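Local coordinates for protein interpain A (Prevotella intermedia, PDB 3BB7) that probably cleaves proteins as a cysteine peptidase of the C10 family, seen here as a proenzyme fragment, propeptide plus catalytic domain, with its nucleophile replaced, at residues A[50-62]-A[294-308]. The protein carries 1 engineered substitution. Numbering follows the deposited sequence.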
loop_
_atom_site.group_PDB
_atom_site.type_symbol
_atom_site.label_atom_id
_atom_site.label_comp_id
_atom_site.label_asym_id
_atom_site.label_seq_id
_atom_site.Cartn_x
_atom_site.Cartn_y
_atom_site.Cartn_z
ATOM N N SER A 50 1.655 7.542 -1.926
ATOM C CA SER A 50 0.378 6.919 -1.583
ATOM C C SER A 50 -0.301 7.708 -0.452
ATOM O O SER A 50 -1.541 7.875 -0.446
ATOM C CB SER A 50 0.594 5.449 -1.263
ATOM O OG SER A 50 1.131 4.787 -2.409
ATOM N N PHE A 51 0.500 8.245 0.477
ATOM C CA PHE A 51 -0.031 9.148 1.498
ATOM C C PHE A 51 -0.567 10.425 0.847
ATOM O O PHE A 51 -1.644 10.934 1.227
ATOM C CB PHE A 51 1.073 9.452 2.520
ATOM C CG PHE A 51 0.692 10.451 3.584
ATOM C CD1 PHE A 51 1.341 11.694 3.675
ATOM C CD2 PHE A 51 -0.248 10.107 4.545
ATOM C CE1 PHE A 51 1.004 12.607 4.701
ATOM C CE2 PHE A 51 -0.578 10.983 5.577
ATOM C CZ PHE A 51 0.044 12.246 5.648
ATOM N N LYS A 52 0.137 10.904 -0.175
ATOM C CA LYS A 52 -0.349 12.064 -0.925
ATOM C C LYS A 52 -1.727 11.803 -1.540
ATOM O O LYS A 52 -2.609 12.681 -1.478
ATOM C CB LYS A 52 0.670 12.463 -1.996
ATOM C CG LYS A 52 1.835 13.207 -1.405
ATOM C CD LYS A 52 2.805 13.683 -2.498
ATOM C CE LYS A 52 3.683 14.827 -2.000
ATOM N NZ LYS A 52 4.155 14.578 -0.600
ATOM N N TRP A 53 -1.925 10.602 -2.099
ATOM C CA TRP A 53 -3.234 10.215 -2.631
ATOM C C TRP A 53 -4.293 10.284 -1.529
ATOM O O TRP A 53 -5.372 10.871 -1.723
ATOM C CB TRP A 53 -3.220 8.805 -3.247
ATOM C CG TRP A 53 -4.614 8.331 -3.482
ATOM C CD1 TRP A 53 -5.454 8.674 -4.531
ATOM C CD2 TRP A 53 -5.390 7.504 -2.609
ATOM N NE1 TRP A 53 -6.674 8.049 -4.380
ATOM C CE2 TRP A 53 -6.674 7.352 -3.197
ATOM C CE3 TRP A 53 -5.115 6.862 -1.397
ATOM C CZ2 TRP A 53 -7.701 6.619 -2.578
ATOM C CZ3 TRP A 53 -6.127 6.114 -0.778
ATOM C CH2 TRP A 53 -7.410 5.997 -1.378
ATOM N N TRP A 54 -3.981 9.695 -0.380
ATOM C CA TRP A 54 -4.938 9.613 0.714
ATOM C C TRP A 54 -5.376 11.032 1.133
ATOM O O TRP A 54 -6.564 11.283 1.341
ATOM C CB TRP A 54 -4.331 8.848 1.894
ATOM C CG TRP A 54 -5.294 8.730 3.037
ATOM C CD1 TRP A 54 -6.317 7.815 3.176
ATOM C CD2 TRP A 54 -5.318 9.550 4.212
ATOM N NE1 TRP A 54 -6.997 8.047 4.359
ATOM C CE2 TRP A 54 -6.386 9.087 5.026
ATOM C CE3 TRP A 54 -4.531 10.625 4.656
ATOM C CZ2 TRP A 54 -6.726 9.708 6.227
ATOM C CZ3 TRP A 54 -4.853 11.226 5.867
ATOM C CH2 TRP A 54 -5.935 10.756 6.639
ATOM N N LEU A 55 -4.437 11.962 1.249
ATOM C CA LEU A 55 -4.791 13.336 1.600
ATOM C C LEU A 55 -5.715 13.966 0.552
ATOM O O LEU A 55 -6.663 14.691 0.902
ATOM C CB LEU A 55 -3.537 14.196 1.770
ATOM C CG LEU A 55 -2.662 13.882 2.991
ATOM C CD1 LEU A 55 -1.363 14.711 2.914
ATOM C CD2 LEU A 55 -3.371 14.148 4.315
ATOM N N LYS A 56 -5.425 13.731 -0.722
ATOM C CA LYS A 56 -6.280 14.272 -1.806
ATOM C C LYS A 56 -7.698 13.674 -1.759
ATOM O O LYS A 56 -8.697 14.393 -1.907
ATOM C CB LYS A 56 -5.617 14.027 -3.167
ATOM C CG LYS A 56 -4.355 14.883 -3.384
ATOM C CD LYS A 56 -3.864 14.811 -4.820
ATOM C CE LYS A 56 -2.992 16.025 -5.157
ATOM N NZ LYS A 56 -2.762 16.204 -6.639
ATOM N N ALA A 57 -7.779 12.370 -1.516
ATOM C CA ALA A 57 -9.055 11.661 -1.374
ATOM C C ALA A 57 -9.854 12.166 -0.145
ATOM O O ALA A 57 -11.068 12.392 -0.239
ATOM C CB ALA A 57 -8.789 10.163 -1.256
ATOM N N ILE A 58 -9.163 12.401 0.968
ATOM C CA ILE A 58 -9.809 12.988 2.157
ATOM C C ILE A 58 -10.380 14.364 1.841
ATOM O O ILE A 58 -11.552 14.649 2.127
ATOM C CB ILE A 58 -8.776 13.046 3.314
ATOM C CG1 ILE A 58 -8.505 11.640 3.886
ATOM C CG2 ILE A 58 -9.186 14.031 4.415
ATOM C CD1 ILE A 58 -9.638 11.023 4.731
ATOM N N ASP A 59 -9.556 15.221 1.251
ATOM C CA ASP A 59 -10.011 16.558 0.857
ATOM C C ASP A 59 -11.255 16.472 -0.042
ATOM O O ASP A 59 -12.225 17.189 0.194
ATOM C CB ASP A 59 -8.868 17.334 0.182
ATOM C CG ASP A 59 -9.311 18.685 -0.307
ATOM O OD1 ASP A 59 -9.656 18.774 -1.504
ATOM O OD2 ASP A 59 -9.342 19.638 0.511
ATOM N N GLU A 60 -11.244 15.560 -1.033
ATOM C CA GLU A 60 -12.356 15.372 -1.954
ATOM C C GLU A 60 -13.620 14.945 -1.212
ATOM O O GLU A 60 -14.703 15.499 -1.434
ATOM C CB GLU A 60 -11.956 14.312 -2.979
ATOM C CG GLU A 60 -12.962 14.053 -4.074
ATOM C CD GLU A 60 -12.462 12.967 -5.002
ATOM O OE1 GLU A 60 -11.951 13.295 -6.110
ATOM O OE2 GLU A 60 -12.559 11.790 -4.609
ATOM N N VAL A 61 -13.505 13.973 -0.313
ATOM C CA VAL A 61 -14.748 13.507 0.346
ATOM C C VAL A 61 -15.325 14.499 1.331
ATOM O O VAL A 61 -16.552 14.628 1.444
ATOM C CB VAL A 61 -14.643 12.093 1.003
ATOM C CG1 VAL A 61 -14.256 11.063 -0.058
ATOM C CG2 VAL A 61 -13.694 12.035 2.181
ATOM N N ILE A 62 -14.451 15.215 2.030
ATOM C CA ILE A 62 -14.927 16.211 2.943
ATOM C C ILE A 62 -15.639 17.343 2.168
ATOM O O ILE A 62 -16.751 17.775 2.547
ATOM C CB ILE A 62 -13.801 16.756 3.877
ATOM C CG1 ILE A 62 -13.321 15.637 4.810
ATOM C CG2 ILE A 62 -14.316 17.947 4.703
ATOM C CD1 ILE A 62 -12.140 15.988 5.707
ATOM N N TYR A 294 -5.372 5.022 9.679
ATOM C CA TYR A 294 -6.037 6.008 8.828
ATOM C C TYR A 294 -7.457 5.611 8.493
ATOM O O TYR A 294 -7.760 4.432 8.361
ATOM C CB TYR A 294 -5.226 6.158 7.522
ATOM C CG TYR A 294 -3.868 6.796 7.787
ATOM C CD1 TYR A 294 -3.738 8.187 7.810
ATOM C CD2 TYR A 294 -2.726 6.024 8.041
ATOM C CE1 TYR A 294 -2.533 8.803 8.105
ATOM C CE2 TYR A 294 -1.472 6.650 8.320
ATOM C CZ TYR A 294 -1.402 8.048 8.326
ATOM O OH TYR A 294 -0.232 8.710 8.632
ATOM N N LYS A 295 -8.323 6.588 8.321
ATOM C CA LYS A 295 -9.688 6.290 7.877
ATOM C C LYS A 295 -9.760 5.968 6.393
ATOM O O LYS A 295 -9.239 6.701 5.539
ATOM C CB LYS A 295 -10.593 7.484 8.188
ATOM C CG LYS A 295 -10.921 7.585 9.687
ATOM C CD LYS A 295 -12.033 8.549 9.953
ATOM C CE LYS A 295 -12.591 8.348 11.356
ATOM N NZ LYS A 295 -13.678 7.328 11.422
ATOM N N ILE A 296 -10.435 4.873 6.082
ATOM C CA ILE A 296 -10.837 4.592 4.702
ATOM C C ILE A 296 -12.361 4.395 4.573
ATOM O O ILE A 296 -12.897 4.458 3.460
ATOM C CB ILE A 296 -10.107 3.406 4.033
ATOM C CG1 ILE A 296 -10.467 2.097 4.736
ATOM C CG2 ILE A 296 -8.577 3.684 3.964
ATOM C CD1 ILE A 296 -10.106 0.834 3.931
ATOM N N ASP A 297 -13.059 4.166 5.680
ATOM C CA ASP A 297 -14.505 3.948 5.563
ATOM C C ASP A 297 -15.216 5.088 4.841
ATOM O O ASP A 297 -16.079 4.864 3.986
ATOM C CB ASP A 297 -15.158 3.672 6.931
ATOM C CG ASP A 297 -14.816 4.704 8.004
ATOM O OD1 ASP A 297 -14.066 5.683 7.768
ATOM O OD2 ASP A 297 -15.328 4.533 9.139
ATOM N N LEU A 298 -14.801 6.309 5.137
ATOM C CA LEU A 298 -15.434 7.495 4.558
ATOM C C LEU A 298 -15.002 7.789 3.118
ATOM O O LEU A 298 -15.480 8.767 2.524
ATOM C CB LEU A 298 -15.180 8.709 5.452
ATOM C CG LEU A 298 -13.819 8.906 6.109
ATOM C CD1 LEU A 298 -12.662 8.882 5.145
ATOM C CD2 LEU A 298 -13.811 10.223 6.912
ATOM N N LEU A 299 -14.129 6.964 2.539
ATOM C CA LEU A 299 -13.686 7.215 1.139
ATOM C C LEU A 299 -14.632 6.552 0.118
ATOM O O LEU A 299 -14.214 5.690 -0.659
ATOM C CB LEU A 299 -12.219 6.780 0.908
ATOM C CG LEU A 299 -11.202 7.469 1.840
ATOM C CD1 LEU A 299 -9.827 6.951 1.547
ATOM C CD2 LEU A 299 -11.249 8.970 1.688
ATOM N N ASN A 300 -15.911 6.945 0.124
ATOM C CA ASN A 300 -16.863 6.363 -0.845
ATOM C C ASN A 300 -16.426 6.770 -2.257
ATOM O O ASN A 300 -16.083 7.922 -2.479
ATOM C CB ASN A 300 -18.280 6.897 -0.571
ATOM C CG ASN A 300 -19.327 6.310 -1.502
ATOM O OD1 ASN A 300 -19.805 5.186 -1.309
ATOM N ND2 ASN A 300 -19.665 7.054 -2.531
ATOM N N PRO A 301 -16.377 5.820 -3.192
ATOM C CA PRO A 301 -16.015 6.123 -4.576
ATOM C C PRO A 301 -16.913 7.193 -5.172
ATOM O O PRO A 301 -18.126 7.166 -4.957
ATOM C CB PRO A 301 -16.228 4.766 -5.286
ATOM C CG PRO A 301 -15.973 3.789 -4.246
ATOM C CD PRO A 301 -16.534 4.376 -2.975
ATOM N N GLY A 302 -16.328 8.141 -5.895
ATOM C CA GLY A 302 -17.139 9.134 -6.652
ATOM C C GLY A 302 -17.337 8.696 -8.095
ATOM O O GLY A 302 -17.413 7.483 -8.372
ATOM N N ASN A 303 -17.394 9.666 -9.021
ATOM C CA ASN A 303 -17.419 9.354 -10.457
ATOM C C ASN A 303 -16.130 8.658 -10.860
ATOM O O ASN A 303 -15.198 8.560 -10.054
ATOM C CB ASN A 303 -17.764 10.583 -11.335
ATOM C CG ASN A 303 -16.587 11.569 -11.541
ATOM O OD1 ASN A 303 -15.422 11.233 -11.340
ATOM N ND2 ASN A 303 -16.913 12.801 -11.995
ATOM N N MET A 304 -16.071 8.160 -12.089
ATOM C CA MET A 304 -14.930 7.351 -12.504
ATOM C C MET A 304 -13.621 8.143 -12.493
ATOM O O MET A 304 -12.530 7.568 -12.626
ATOM C CB MET A 304 -15.186 6.705 -13.873
ATOM C CG MET A 304 -15.850 7.630 -14.885
ATOM S SD MET A 304 -15.989 6.910 -16.535
ATOM C CE MET A 304 -14.284 6.434 -16.829
ATOM N N TYR A 305 -13.742 9.450 -12.305
ATOM C CA TYR A 305 -12.618 10.378 -12.390
ATOM C C TYR A 305 -12.151 10.973 -11.061
ATOM O O TYR A 305 -11.211 11.784 -11.039
ATOM C CB TYR A 305 -12.990 11.513 -13.348
ATOM C CG TYR A 305 -13.249 11.028 -14.739
ATOM C CD1 TYR A 305 -14.430 11.353 -15.405
ATOM C CD2 TYR A 305 -12.307 10.236 -15.390
ATOM C CE1 TYR A 305 -14.657 10.899 -16.721
ATOM C CE2 TYR A 305 -12.517 9.776 -16.687
ATOM C CZ TYR A 305 -13.684 10.106 -17.347
ATOM O OH TYR A 305 -13.848 9.649 -18.643
ATOM N N SER A 306 -12.810 10.583 -9.970
ATOM C CA SER A 306 -12.493 11.088 -8.628
ATOM C C SER A 306 -11.256 10.389 -8.069
ATOM O O SER A 306 -10.889 9.318 -8.514
ATOM C CB SER A 306 -13.655 10.800 -7.678
ATOM O OG SER A 306 -13.894 9.402 -7.566
ATOM N N PHE A 307 -10.623 10.990 -7.072
ATOM C CA PHE A 307 -9.554 10.292 -6.356
ATOM C C PHE A 307 -10.062 9.045 -5.652
ATOM O O PHE A 307 -9.345 8.063 -5.551
ATOM C CB PHE A 307 -8.921 11.223 -5.316
ATOM C CG PHE A 307 -8.143 12.354 -5.917
ATOM C CD1 PHE A 307 -6.876 12.128 -6.444
ATOM C CD2 PHE A 307 -8.680 13.638 -5.962
ATOM C CE1 PHE A 307 -6.158 13.167 -7.015
ATOM C CE2 PHE A 307 -7.963 14.687 -6.515
ATOM C CZ PHE A 307 -6.702 14.449 -7.043
ATOM N N THR A 308 -11.293 9.078 -5.132
ATOM C CA THR A 308 -11.813 7.938 -4.332
ATOM C C THR A 308 -12.195 6.730 -5.163
ATOM O O THR A 308 -12.349 5.618 -4.647
ATOM C CB THR A 308 -13.024 8.308 -3.455
ATOM O OG1 THR A 308 -14.059 8.865 -4.281
ATOM C CG2 THR A 308 -12.639 9.291 -2.400
#
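Glu60 of helix 49-68 reaches the loop 294-308 as an extended arm whose carboxylate clasps two successive backbone amides. From CB, its CG lies anti to the backbone N (chi1 -176°), and CD follows straight on to lie against Ser306 CB. OE1 then accepts Phe307 N at 2.8 Å. OE2 accepts Thr308 N at 3.0 Å; both oxygens use syn lone pairs, a fork that fixes the rotation of the carboxylate. One turn earlier, Lys56 lays its CB over the centre of one face of the Phe307 ring, 3.8 Å from the centroid, a CH-pi contact extended by CD at the CE1-CZ rim. Two indoles pin loop carbonyls: Phe307 O lies in the plane of the Trp53 indole, whose NE1 donates to it from above the carbonyl plane, and Trp54 NE1 gives a nearly straight bond (171°) to Lys295 O. The six-membered ring of Trp54 also receives the edge of Tyr294 in a T-shaped pair, planes at 70°. Between these polar grips Leu299 wedges in, CD1 against both tryptophans and CD2 against Ala57, Ile58 and Val61. Val61 CG1 meets Thr308 CG2 tightly, at 3.4 Å. The nearest side-chain atoms of Trp53 and His267, the predicted catalytic histidine, are about 3 Å apart. A propeptide helix thus docks on a loop beside the predicted active site of a probably papain-like domain, consistent with a cysteine protease zymogen.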